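Local coordinates for StAR-related lipid transfer protein 5 (Homo sapiens, PDB 2R55) that probably binds cholesterol or other sterols and may help transport lipids within the cell, at residues I148-H154 against F170-C176; G53-S57 against Y69-I74; L190-F194 against S214-Y219; Y143-S149 against F177-L181. All blocks are in the same frame, centred on the assembly; numbering follows the deposited sequence.

Contact 1: I148-H154 against F170-C176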
loop_
_atom_site.group_PDB
_atom_site.type_symbol
_atom_site.label_atom_id
_atom_site.label_comp_id
_atom_site.label_asym_id
_atom_site.label_seq_id
_atom_site.Cartn_x
_atom_site.Cartn_y
_atom_site.Cartn_z
ATOM N N ILE A 148 -7.630 -11.969 1.485
ATOM C CA ILE A 148 -6.961 -11.387 2.630
ATOM C C ILE A 148 -6.604 -9.974 2.175
ATOM O O ILE A 148 -6.166 -9.778 1.037
ATOM C CB ILE A 148 -5.700 -12.196 3.034
ATOM C CG1 ILE A 148 -5.973 -13.706 2.965
ATOM C CG2 ILE A 148 -5.254 -11.829 4.447
ATOM C CD1 ILE A 148 -4.747 -14.595 3.107
ATOM N N SER A 149 -6.811 -8.984 3.040
ATOM C CA SER A 149 -6.536 -7.596 2.666
ATOM C C SER A 149 -5.727 -6.830 3.707
ATOM O O SER A 149 -5.719 -7.185 4.897
ATOM C CB SER A 149 -7.834 -6.844 2.377
ATOM O OG SER A 149 -8.361 -6.274 3.561
ATOM N N SER A 150 -5.052 -5.771 3.250
ATOM C CA SER A 150 -4.371 -4.878 4.155
ATOM C C SER A 150 -4.954 -3.506 3.964
ATOM O O SER A 150 -5.208 -3.069 2.834
ATOM C CB SER A 150 -2.853 -4.880 3.936
ATOM O OG SER A 150 -2.506 -4.611 2.589
ATOM N N ASN A 151 -5.158 -2.824 5.080
ATOM C CA ASN A 151 -5.903 -1.581 5.103
ATOM C C ASN A 151 -5.184 -0.627 6.031
ATOM O O ASN A 151 -5.178 -0.798 7.248
ATOM C CB ASN A 151 -7.330 -1.843 5.594
ATOM C CG ASN A 151 -8.058 -2.928 4.774
ATOM O OD1 ASN A 151 -8.662 -2.646 3.741
ATOM N ND2 ASN A 151 -8.004 -4.154 5.247
ATOM N N ALA A 152 -4.563 0.382 5.443
ATOM C CA ALA A 152 -3.652 1.219 6.165
ATOM C C ALA A 152 -4.077 2.674 6.038
ATOM O O ALA A 152 -4.471 3.106 4.963
ATOM C CB ALA A 152 -2.267 1.002 5.612
ATOM N N THR A 153 -4.036 3.414 7.146
ATOM C CA THR A 153 -4.223 4.868 7.111
ATOM C C THR A 153 -3.243 5.582 8.062
ATOM O O THR A 153 -2.808 4.999 9.038
ATOM C CB THR A 153 -5.699 5.279 7.390
ATOM O OG1 THR A 153 -6.030 6.455 6.639
ATOM C CG2 THR A 153 -5.938 5.569 8.869
ATOM N N HIS A 154 -2.908 6.840 7.783
ATOM C CA HIS A 154 -1.995 7.594 8.655
ATOM C C HIS A 154 -2.576 7.781 10.069
ATOM O O HIS A 154 -3.802 7.918 10.241
ATOM C CB HIS A 154 -1.683 8.947 8.057
ATOM C CG HIS A 154 -2.786 9.941 8.227
ATOM N ND1 HIS A 154 -3.855 10.025 7.359
ATOM C CD2 HIS A 154 -3.001 10.876 9.180
ATOM C CE1 HIS A 154 -4.674 10.976 7.767
ATOM N NE2 HIS A 154 -4.173 11.512 8.866
ATOM N N PHE A 170 1.811 11.197 4.721
ATOM C CA PHE A 170 0.570 10.695 5.261
ATOM C C PHE A 170 -0.090 9.854 4.183
ATOM O O PHE A 170 -0.408 10.349 3.106
ATOM C CB PHE A 170 -0.340 11.844 5.686
ATOM C CG PHE A 170 0.269 12.761 6.713
ATOM C CD1 PHE A 170 0.876 13.950 6.325
ATOM C CD2 PHE A 170 0.235 12.436 8.073
ATOM C CE1 PHE A 170 1.464 14.820 7.272
ATOM C CE2 PHE A 170 0.801 13.289 9.035
ATOM C CZ PHE A 170 1.429 14.488 8.626
ATOM N N ASN A 171 -0.230 8.563 4.463
ATOM C CA ASN A 171 -1.054 7.682 3.653
ATOM C C ASN A 171 -2.502 7.873 4.021
ATOM O O ASN A 171 -2.843 7.915 5.204
ATOM C CB ASN A 171 -0.711 6.213 3.935
ATOM C CG ASN A 171 0.562 5.775 3.265
ATOM O OD1 ASN A 171 0.794 6.066 2.095
ATOM N ND2 ASN A 171 1.396 5.074 4.001
ATOM N N HIS A 172 -3.354 7.981 3.005
ATOM C CA HIS A 172 -4.797 7.854 3.202
ATOM C C HIS A 172 -5.224 6.398 2.876
ATOM O O HIS A 172 -4.368 5.599 2.439
ATOM C CB HIS A 172 -5.502 8.904 2.379
ATOM C CG HIS A 172 -5.254 10.291 2.863
ATOM N ND1 HIS A 172 -4.317 11.121 2.290
ATOM C CD2 HIS A 172 -5.804 10.989 3.885
ATOM C CE1 HIS A 172 -4.321 12.282 2.921
ATOM N NE2 HIS A 172 -5.214 12.228 3.892
ATOM N N PRO A 173 -6.501 6.026 3.137
ATOM C CA PRO A 173 -6.833 4.584 3.083
ATOM C C PRO A 173 -6.241 3.894 1.863
ATOM O O PRO A 173 -6.474 4.324 0.736
ATOM C CB PRO A 173 -8.355 4.576 3.037
ATOM C CG PRO A 173 -8.740 5.819 3.804
ATOM C CD PRO A 173 -7.679 6.840 3.504
ATOM N N CYS A 174 -5.457 2.850 2.105
ATOM C CA CYS A 174 -4.672 2.199 1.062
ATOM C C CYS A 174 -4.319 0.796 1.482
ATOM O O CYS A 174 -4.552 0.415 2.624
ATOM C CB CYS A 174 -3.358 2.942 0.808
ATOM S SG CYS A 174 -2.222 3.069 2.207
ATOM N N GLY A 175 -3.730 0.045 0.555
ATOM C CA GLY A 175 -3.251 -1.290 0.862
ATOM C C GLY A 175 -3.493 -2.270 -0.255
ATOM O O GLY A 175 -3.510 -1.904 -1.432
ATOM N N CYS A 176 -3.704 -3.518 0.127
ATOM C CA CYS A 176 -3.741 -4.633 -0.800
ATOM C C CYS A 176 -4.914 -5.554 -0.578
ATOM O O CYS A 176 -5.223 -5.893 0.562
ATOM C CB CYS A 176 -2.496 -5.475 -0.615
ATOM S SG CYS A 176 -1.151 -4.751 -1.430
#
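His154 holds the backbone oxygen of Asn171 with two donors. Its amide N lies 2.8 Å from Asn171 O, and its ring nitrogen ND1 reaches the same atom at 3.2 Å, the two coming from opposite faces of the carbonyl plane. The ring can do this because CG stands between the backbone N and the carbonyl carbon (chi1 77°), which folds the imidazole back beside its own amide with Asn171 O in the ring plane. Phe170 turns an edge toward the imidazole face in an offset edge-to-face pair, and the imidazole in turn presents an edge to the face of His172, also offset, with planes near 77°, giving an aromatic cluster.

Further along, Ala152 N bonds to Cys174 O at 2.8 Å, and Cys174 N returns the bond. At Ser150 the hydroxyl curls back so that OG, 2.9 Å from Cys176 N, shares that donor with Ser150 O. Gly175 suits its place, since a CB there would run into Ser150 O.

In the second shell, Asp136 and Thr196 fix the amide of Asn171, and helix 21-40 packs on Asn151 and Thr153. Around the break at His172 and Pro173, the second donor to Asn171 O and the edge-to-face rings probably help hold the strands together where the pairing is interrupted.

Contact 2: G53-S57 against Y69-I74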
loop_
_atom_site.group_PDB
_atom_site.type_symbol
_atom_site.label_atom_id
_atom_site.label_comp_id
_atom_site.label_asym_id
_atom_site.label_seq_id
_atom_site.Cartn_x
_atom_site.Cartn_y
_atom_site.Cartn_z
ATOM N N GLY A 53 1.420 -7.859 -17.502
ATOM C CA GLY A 53 0.896 -8.227 -16.192
ATOM C C GLY A 53 -0.026 -7.216 -15.540
ATOM O O GLY A 53 -1.139 -7.560 -15.140
ATOM N N VAL A 54 0.433 -5.967 -15.445
ATOM C CA VAL A 54 -0.226 -4.945 -14.634
ATOM C C VAL A 54 -1.114 -3.993 -15.422
ATOM O O VAL A 54 -1.126 -3.991 -16.652
ATOM C CB VAL A 54 0.799 -4.058 -13.877
ATOM C CG1 VAL A 54 0.199 -3.548 -12.561
ATOM C CG2 VAL A 54 2.105 -4.805 -13.625
ATOM N N SER A 55 -1.844 -3.174 -14.665
ATOM C CA SER A 55 -2.716 -2.124 -15.170
ATOM C C SER A 55 -2.925 -1.112 -14.050
ATOM O O SER A 55 -3.340 -1.463 -12.933
ATOM C CB SER A 55 -4.059 -2.706 -15.554
ATOM O OG SER A 55 -4.663 -3.262 -14.406
ATOM N N VAL A 56 -2.622 0.144 -14.326
ATOM C CA VAL A 56 -2.810 1.140 -13.303
ATOM C C VAL A 56 -3.718 2.253 -13.803
ATOM O O VAL A 56 -3.660 2.652 -14.966
ATOM C CB VAL A 56 -1.454 1.658 -12.695
ATOM C CG1 VAL A 56 -0.424 0.523 -12.595
ATOM C CG2 VAL A 56 -0.890 2.793 -13.491
ATOM N N SER A 57 -4.590 2.711 -12.914
ATOM C CA SER A 57 -5.457 3.836 -13.193
ATOM C C SER A 57 -5.519 4.692 -11.946
ATOM O O SER A 57 -5.010 4.289 -10.897
ATOM C CB SER A 57 -6.851 3.350 -13.587
ATOM O OG SER A 57 -7.284 2.305 -12.737
ATOM N N TYR A 69 -4.578 5.820 -6.457
ATOM C CA TYR A 69 -4.054 4.964 -7.526
ATOM C C TYR A 69 -4.456 3.507 -7.314
ATOM O O TYR A 69 -4.433 3.007 -6.179
ATOM C CB TYR A 69 -2.517 5.088 -7.622
ATOM C CG TYR A 69 -2.076 6.417 -8.183
ATOM C CD1 TYR A 69 -1.813 7.502 -7.343
ATOM C CD2 TYR A 69 -1.953 6.603 -9.558
ATOM C CE1 TYR A 69 -1.433 8.750 -7.866
ATOM C CE2 TYR A 69 -1.569 7.840 -10.094
ATOM C CZ TYR A 69 -1.314 8.905 -9.241
ATOM O OH TYR A 69 -0.954 10.113 -9.773
ATOM N N ARG A 70 -4.806 2.832 -8.409
ATOM C CA ARG A 70 -5.321 1.486 -8.369
ATOM C C ARG A 70 -4.503 0.593 -9.298
ATOM O O ARG A 70 -4.421 0.839 -10.511
ATOM C CB ARG A 70 -6.781 1.504 -8.808
ATOM C CG ARG A 70 -7.468 0.125 -8.948
ATOM C CD ARG A 70 -8.580 0.209 -9.966
ATOM N NE ARG A 70 -9.609 -0.799 -9.761
ATOM C CZ ARG A 70 -9.524 -2.060 -10.180
ATOM N NH1 ARG A 70 -8.434 -2.497 -10.817
ATOM N NH2 ARG A 70 -10.527 -2.898 -9.939
ATOM N N GLY A 71 -3.893 -0.427 -8.709
ATOM C CA GLY A 71 -3.143 -1.426 -9.451
ATOM C C GLY A 71 -3.915 -2.733 -9.495
ATOM O O GLY A 71 -4.473 -3.169 -8.486
ATOM N N GLU A 72 -3.958 -3.347 -10.667
ATOM C CA GLU A 72 -4.553 -4.667 -10.801
ATOM C C GLU A 72 -3.653 -5.577 -11.640
ATOM O O GLU A 72 -3.077 -5.156 -12.660
ATOM C CB GLU A 72 -5.977 -4.576 -11.369
ATOM C CG GLU A 72 -6.599 -5.911 -11.798
ATOM C CD GLU A 72 -8.123 -5.965 -11.631
ATOM O OE1 GLU A 72 -8.810 -4.921 -11.818
ATOM O OE2 GLU A 72 -8.629 -7.065 -11.303
ATOM N N GLY A 73 -3.526 -6.822 -11.192
ATOM C CA GLY A 73 -2.576 -7.740 -11.789
ATOM C C GLY A 73 -2.555 -9.111 -11.144
ATOM O O GLY A 73 -2.446 -9.235 -9.904
ATOM N N ILE A 74 -2.655 -10.138 -12.005
ATOM C CA ILE A 74 -2.525 -11.527 -11.585
ATOM C C ILE A 74 -1.077 -11.818 -11.211
ATOM O O ILE A 74 -0.162 -11.678 -12.039
ATOM C CB ILE A 74 -3.011 -12.513 -12.681
ATOM C CG1 ILE A 74 -4.519 -12.349 -12.922
ATOM C CG2 ILE A 74 -2.733 -13.949 -12.266
ATOM C CD1 ILE A 74 -4.981 -12.681 -14.328
#
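The beta hairpin of strands 54-60 and 67-75 is joined here, with Ser55 and Ser57 facing Glu72 and Arg70. Ser57 and Arg70 form a regular antiparallel hydrogen-bonded pair: Ser57 N lies 3.1 Å from Arg70 O, and Arg70 N lies 2.9 Å from Ser57 O. Nearer the open end, Glu72 N bonds to Ser55 O at 3.0 Å, while the hydroxyl of Ser55 donates to Glu72 O, also at 3.0 Å from OG. That hydroxyl arrives tilted 34° from the carbonyl plane. A chi1 of 62° places OG where it can reach across to Glu72 O on the neighbouring strand. Replacing Ser55 by an alanine would probably leave Glu72 O without its hydroxyl donor and weaken the pairing at this end.

On the same face, the extended chain of Arg70 brings NH1 to within 2.6 Å of Glu72 OE1, a salt bridge between alternate residues of one strand, and Arg70 CD passes 3.7 Å from Ser57 OG. Arg70, Glu72 and Ser55, which are partly exposed, suit a face with polar groups.

The other face carries Val54 and Val56 opposite Gly73 and Gly71. The valines pack on Tyr219 and Met215 of helix 204-227, while the glycines add no bulk beneath it; a CB on Gly73 would lie 3.4 Å from Gly53 O. A polar outer face and an apolar inner face are consistent with the curved sheet of the helix-grip START fold, one face of which packs on the C-terminal helix.

Contact 3: L190-F194 against S214-Y219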
loop_
_atom_site.group_PDB
_atom_site.type_symbol
_atom_site.label_atom_id
_atom_site.label_comp_id
_atom_site.label_asym_id
_atom_site.label_seq_id
_atom_site.Cartn_x
_atom_site.Cartn_y
_atom_site.Cartn_z
ATOM N N LEU A 190 -4.126 -9.707 -7.376
ATOM C CA LEU A 190 -3.679 -8.656 -6.473
ATOM C C LEU A 190 -4.117 -7.263 -6.954
ATOM O O LEU A 190 -3.647 -6.771 -8.000
ATOM C CB LEU A 190 -2.154 -8.687 -6.318
ATOM C CG LEU A 190 -1.494 -7.601 -5.449
ATOM C CD1 LEU A 190 -1.911 -7.722 -3.980
ATOM C CD2 LEU A 190 0.008 -7.638 -5.559
ATOM N N VAL A 191 -5.002 -6.637 -6.175
ATOM C CA VAL A 191 -5.450 -5.268 -6.423
ATOM C C VAL A 191 -4.963 -4.388 -5.272
ATOM O O VAL A 191 -5.232 -4.675 -4.090
ATOM C CB VAL A 191 -6.981 -5.180 -6.560
ATOM C CG1 VAL A 191 -7.403 -3.806 -7.102
ATOM C CG2 VAL A 191 -7.486 -6.273 -7.467
ATOM N N THR A 192 -4.216 -3.340 -5.618
ATOM C CA THR A 192 -3.574 -2.511 -4.615
ATOM C C THR A 192 -3.927 -1.056 -4.843
ATOM O O THR A 192 -4.041 -0.604 -5.994
ATOM C CB THR A 192 -2.041 -2.596 -4.660
ATOM O OG1 THR A 192 -1.574 -2.007 -5.877
ATOM C CG2 THR A 192 -1.532 -4.027 -4.565
ATOM N N PHE A 193 -4.065 -0.319 -3.738
ATOM C CA PHE A 193 -4.326 1.100 -3.794
ATOM C C PHE A 193 -3.236 1.872 -3.087
ATOM O O PHE A 193 -2.941 1.612 -1.924
ATOM C CB PHE A 193 -5.685 1.411 -3.175
ATOM C CG PHE A 193 -6.808 0.746 -3.872
ATOM C CD1 PHE A 193 -7.354 1.308 -5.010
ATOM C CD2 PHE A 193 -7.285 -0.476 -3.428
ATOM C CE1 PHE A 193 -8.375 0.675 -5.675
ATOM C CE2 PHE A 193 -8.309 -1.115 -4.095
ATOM C CZ PHE A 193 -8.860 -0.536 -5.218
ATOM N N PHE A 194 -2.642 2.813 -3.816
ATOM C CA PHE A 194 -1.701 3.780 -3.263
ATOM C C PHE A 194 -2.454 5.077 -3.091
ATOM O O PHE A 194 -3.099 5.554 -4.028
ATOM C CB PHE A 194 -0.537 3.970 -4.230
ATOM C CG PHE A 194 0.457 2.857 -4.193
ATOM C CD1 PHE A 194 0.245 1.740 -3.382
ATOM C CD2 PHE A 194 1.584 2.899 -4.987
ATOM C CE1 PHE A 194 1.176 0.708 -3.346
ATOM C CE2 PHE A 194 2.512 1.864 -4.954
ATOM C CZ PHE A 194 2.306 0.774 -4.136
ATOM N N SER A 214 5.541 3.996 -10.020
ATOM C CA SER A 214 5.808 3.377 -8.733
ATOM C C SER A 214 4.999 2.084 -8.615
ATOM O O SER A 214 5.512 1.070 -8.145
ATOM C CB SER A 214 5.462 4.357 -7.601
ATOM O OG SER A 214 5.983 3.938 -6.351
ATOM N N MET A 215 3.749 2.124 -9.084
ATOM C CA MET A 215 2.861 0.949 -9.071
ATOM C C MET A 215 3.292 -0.190 -10.012
ATOM O O MET A 215 3.273 -1.350 -9.620
ATOM C CB MET A 215 1.423 1.375 -9.369
ATOM C CG MET A 215 0.372 0.275 -9.210
ATOM S SD MET A 215 -0.186 0.041 -7.513
ATOM C CE MET A 215 -1.223 1.469 -7.274
ATOM N N THR A 216 3.666 0.143 -11.247
ATOM C CA THR A 216 4.125 -0.867 -12.221
ATOM C C THR A 216 5.436 -1.561 -11.797
ATOM O O THR A 216 5.637 -2.749 -12.073
ATOM C CB THR A 216 4.335 -0.271 -13.617
ATOM O OG1 THR A 216 5.378 0.714 -13.563
ATOM C CG2 THR A 216 3.044 0.347 -14.135
ATOM N N ARG A 217 6.298 -0.801 -11.127
ATOM C CA ARG A 217 7.529 -1.305 -10.528
ATOM C C ARG A 217 7.262 -2.159 -9.295
ATOM O O ARG A 217 7.983 -3.127 -9.027
ATOM C CB ARG A 217 8.444 -0.125 -10.139
ATOM C CG ARG A 217 9.498 0.209 -11.170
ATOM C CD ARG A 217 9.701 1.722 -11.321
ATOM N NE ARG A 217 11.034 2.027 -11.862
ATOM C CZ ARG A 217 11.413 1.807 -13.123
ATOM N NH1 ARG A 217 10.560 1.290 -14.017
ATOM N NH2 ARG A 217 12.651 2.101 -13.492
ATOM N N PHE A 218 6.242 -1.768 -8.532
ATOM C CA PHE A 218 5.826 -2.501 -7.338
ATOM C C PHE A 218 5.458 -3.948 -7.721
ATOM O O PHE A 218 5.944 -4.912 -7.112
ATOM C CB PHE A 218 4.678 -1.757 -6.665
ATOM C CG PHE A 218 3.990 -2.519 -5.560
ATOM C CD1 PHE A 218 4.459 -2.458 -4.249
ATOM C CD2 PHE A 218 2.828 -3.250 -5.818
ATOM C CE1 PHE A 218 3.783 -3.148 -3.221
ATOM C CE2 PHE A 218 2.176 -3.945 -4.801
ATOM C CZ PHE A 218 2.650 -3.892 -3.503
ATOM N N TYR A 219 4.646 -4.089 -8.765
ATOM C CA TYR A 219 4.210 -5.405 -9.224
ATOM C C TYR A 219 5.342 -6.169 -9.868
ATOM O O TYR A 219 5.478 -7.379 -9.648
ATOM C CB TYR A 219 3.018 -5.306 -10.190
ATOM C CG TYR A 219 1.682 -5.141 -9.511
ATOM C CD1 TYR A 219 1.299 -3.913 -8.963
ATOM C CD2 TYR A 219 0.787 -6.210 -9.435
ATOM C CE1 TYR A 219 0.083 -3.766 -8.348
ATOM C CE2 TYR A 219 -0.439 -6.066 -8.826
ATOM C CZ TYR A 219 -0.790 -4.842 -8.284
ATOM O OH TYR A 219 -2.019 -4.708 -7.671
#
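Phe194 and Met215 make the apolar centre. The sulfur of Met215 stands almost on the ring normal of Phe194, 4.1 Å from SD to the ring centroid, a Met-aromatic contact, and the methyl CE rests on the same face, 3.8 Å from Phe194 CG. Bends at chi2 (83°) and chi3 (74°) fold the thioether over the ring; a flexible, unbranched chain is well suited to this. The edge of Phe194 then meets the face of Phe218, with CZ 3.9 Å from Phe218 CD1 and the planes steeply inclined, so the two rings form a T-shaped pair.

Back toward the start of the strand, Thr192 and Leu190 continue the packing. Thr192 puts its methyl CG2 3.7 Å from Phe218 CE2, and Leu190 lays CD2 3.7 Å from Tyr219 CE2. Alternate residues Leu190, Thr192 and Phe194 thereby face the helix, whereas Val191 and Phe193 turn to the opposite side of the sheet, where helix 21-40 lies.

At the polar edge, Tyr219 OH donates to Leu190 O at 2.6 Å. The hydroxyl comes from well above the carbonyl plane, 58° out of it. A phenylalanine in place of Tyr219 would probably leave Leu190 O without the hydroxyl donor and let the ring shift against Leu190.

The axes of segments 190-194 and 214-219 approach to 10.5 Å, layered as in the helix-grip fold of START domains, where the C-terminal helix packs across the curved sheet and is thought to lie over the lipid-binding cavity.

Contact 4: Y143-S149 against F177-L181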
loop_
_atom_site.group_PDB
_atom_site.type_symbol
_atom_site.label_atom_id
_atom_site.label_comp_id
_atom_site.label_asym_id
_atom_site.label_seq_id
_atom_site.Cartn_x
_atom_site.Cartn_y
_atom_site.Cartn_z
ATOM N N TYR A 143 -11.723 -11.905 4.220
ATOM C CA TYR A 143 -13.068 -11.977 3.659
ATOM C C TYR A 143 -13.584 -13.410 3.462
ATOM O O TYR A 143 -12.864 -14.394 3.648
ATOM C CB TYR A 143 -13.190 -11.101 2.398
ATOM C CG TYR A 143 -13.102 -9.620 2.731
ATOM C CD1 TYR A 143 -14.251 -8.872 2.980
ATOM C CD2 TYR A 143 -11.858 -8.981 2.849
ATOM C CE1 TYR A 143 -14.179 -7.532 3.306
ATOM C CE2 TYR A 143 -11.768 -7.639 3.186
ATOM C CZ TYR A 143 -12.933 -6.917 3.411
ATOM O OH TYR A 143 -12.847 -5.586 3.747
ATOM N N GLU A 144 -14.848 -13.514 3.097
ATOM C CA GLU A 144 -15.523 -14.802 3.052
ATOM C C GLU A 144 -15.070 -15.658 1.878
ATOM O O GLU A 144 -15.149 -16.883 1.942
ATOM C CB GLU A 144 -17.029 -14.588 2.994
ATOM C CG GLU A 144 -17.597 -13.855 4.205
ATOM C CD GLU A 144 -17.890 -14.794 5.361
ATOM O OE1 GLU A 144 -19.080 -15.137 5.560
ATOM O OE2 GLU A 144 -16.928 -15.201 6.056
ATOM N N ASP A 145 -14.591 -15.004 0.817
ATOM C CA ASP A 145 -14.171 -15.708 -0.389
ATOM C C ASP A 145 -12.764 -16.284 -0.249
ATOM O O ASP A 145 -12.347 -17.120 -1.057
ATOM C CB ASP A 145 -14.271 -14.797 -1.614
ATOM C CG ASP A 145 -13.302 -13.626 -1.562
ATOM O OD1 ASP A 145 -13.569 -12.628 -0.851
ATOM O OD2 ASP A 145 -12.273 -13.691 -2.266
ATOM N N GLY A 146 -12.053 -15.836 0.788
ATOM C CA GLY A 146 -10.668 -16.211 1.018
ATOM C C GLY A 146 -9.747 -15.004 0.939
ATOM O O GLY A 146 -8.633 -15.019 1.475
ATOM N N THR A 147 -10.220 -13.962 0.258
ATOM C CA THR A 147 -9.494 -12.714 0.144
ATOM C C THR A 147 -8.918 -12.309 1.496
ATOM O O THR A 147 -9.606 -12.351 2.521
ATOM C CB THR A 147 -10.390 -11.583 -0.439
ATOM O OG1 THR A 147 -10.769 -11.918 -1.777
ATOM C CG2 THR A 147 -9.657 -10.265 -0.481
ATOM N N ILE A 148 -7.630 -11.969 1.485
ATOM C CA ILE A 148 -6.961 -11.387 2.630
ATOM C C ILE A 148 -6.604 -9.974 2.175
ATOM O O ILE A 148 -6.166 -9.778 1.037
ATOM C CB ILE A 148 -5.700 -12.196 3.034
ATOM C CG1 ILE A 148 -5.973 -13.706 2.965
ATOM C CG2 ILE A 148 -5.254 -11.829 4.447
ATOM C CD1 ILE A 148 -4.747 -14.595 3.107
ATOM N N SER A 149 -6.811 -8.984 3.040
ATOM C CA SER A 149 -6.536 -7.596 2.666
ATOM C C SER A 149 -5.727 -6.830 3.707
ATOM O O SER A 149 -5.719 -7.185 4.897
ATOM C CB SER A 149 -7.834 -6.844 2.377
ATOM O OG SER A 149 -8.361 -6.274 3.561
ATOM N N PHE A 177 -5.523 -5.976 -1.683
ATOM C CA PHE A 177 -6.439 -7.115 -1.700
ATOM C C PHE A 177 -5.758 -8.345 -2.336
ATOM O O PHE A 177 -5.328 -8.305 -3.499
ATOM C CB PHE A 177 -7.713 -6.757 -2.467
ATOM C CG PHE A 177 -8.613 -5.797 -1.746
ATOM C CD1 PHE A 177 -8.457 -4.422 -1.900
ATOM C CD2 PHE A 177 -9.638 -6.267 -0.921
ATOM C CE1 PHE A 177 -9.312 -3.510 -1.242
ATOM C CE2 PHE A 177 -10.488 -5.374 -0.255
ATOM C CZ PHE A 177 -10.317 -3.976 -0.417
ATOM N N CYS A 178 -5.630 -9.419 -1.565
ATOM C CA CYS A 178 -5.113 -10.692 -2.084
ATOM C C CYS A 178 -6.284 -11.653 -2.289
ATOM O O CYS A 178 -6.845 -12.142 -1.314
ATOM C CB CYS A 178 -4.115 -11.306 -1.100
ATOM S SG CYS A 178 -2.624 -10.349 -0.748
ATOM N N GLU A 179 -6.648 -11.910 -3.547
ATOM C CA GLU A 179 -7.897 -12.638 -3.867
ATOM C C GLU A 179 -7.629 -13.965 -4.569
ATOM O O GLU A 179 -7.048 -13.980 -5.653
ATOM C CB GLU A 179 -8.862 -11.791 -4.731
ATOM C CG GLU A 179 -8.922 -10.289 -4.367
ATOM C CD GLU A 179 -9.682 -9.425 -5.391
ATOM O OE1 GLU A 179 -9.682 -9.733 -6.605
ATOM O OE2 GLU A 179 -10.280 -8.418 -4.976
ATOM N N PRO A 180 -8.077 -15.080 -3.964
ATOM C CA PRO A 180 -7.902 -16.411 -4.563
ATOM C C PRO A 180 -8.748 -16.556 -5.831
ATOM O O PRO A 180 -9.781 -15.881 -5.964
ATOM C CB PRO A 180 -8.398 -17.354 -3.466
ATOM C CG PRO A 180 -9.387 -16.526 -2.689
ATOM C CD PRO A 180 -8.801 -15.144 -2.680
ATOM N N LEU A 181 -8.296 -17.420 -6.744
ATOM C CA LEU A 181 -8.874 -17.547 -8.084
ATOM C C LEU A 181 -9.287 -18.973 -8.380
ATOM O O LEU A 181 -8.481 -19.884 -8.210
ATOM C CB LEU A 181 -7.867 -17.093 -9.143
ATOM C CG LEU A 181 -8.010 -15.705 -9.772
ATOM C CD1 LEU A 181 -8.437 -14.651 -8.764
ATOM C CD2 LEU A 181 -6.717 -15.318 -10.459
#
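Ile148 and Cys178 supply the backbone bonding. Ile148 N lies 2.9 Å from Cys178 O, and Cys178 N lies 2.7 Å from Ile148 O, the latter donor nearly in line with the C=O bond, as in a sound antiparallel hydrogen-bonded pair. A CA-H...O contact from Thr147 CA, 3.1 Å from Cys178 O, extends the pairing toward the turn.

The van der Waals contacts lie on two sides. Phe177 sets its ring against Ser149, with CD2 3.8 Å from Ser149 CB, and meets the methyl CG2 of Thr147 at its edge; helix 21-40 packs on the same phenylalanine through Met35 and Arg39. Pro180 rides on the turn, its CG 3.4 Å from Asp145 O and its CD 3.5 Å from Thr147 N, a rigid, puckered ring. Gly146 suits the spot beneath, because a CB would collide with Pro180 CG.

Among the polar groups, Tyr143 N bonds to Thr147 O at 2.8 Å and so closes off the type I turn from Tyr143 to Gly146. Glu179 lends only its aliphatic part, CB lying 3.5 Å from Thr147 OG1, while its carboxylate forms a salt bridge with Arg39. The arrangement implies a turn held by backbone bonds, from Tyr143 N to Thr147 O and through the Ile148-Cys178 pair, with the charge of Glu179 probably balanced by Arg39 of helix 21-40.

How the contacts relate
From the N terminus, contact 2 comes first and closes the hairpin of strands 54-60 and 67-75. Contact 4 closes the next loop, from the segment 143-149 to 177-181, and contact 1 is nested inside it; they share Ile148 and Ser149 and zip together successive parts of the same two strands. Contact 3 follows, closing the span from strand 188-197 to the C-terminal helix. None of the loops cross. Strand 188-197 unites the set: Gly71 N and Thr192 O probably bond toward contact 2, Phe193 N and Gly175 O toward contact 1, and Phe177 N and Val191 O toward contact 4, so one continuous sheet carries the helix.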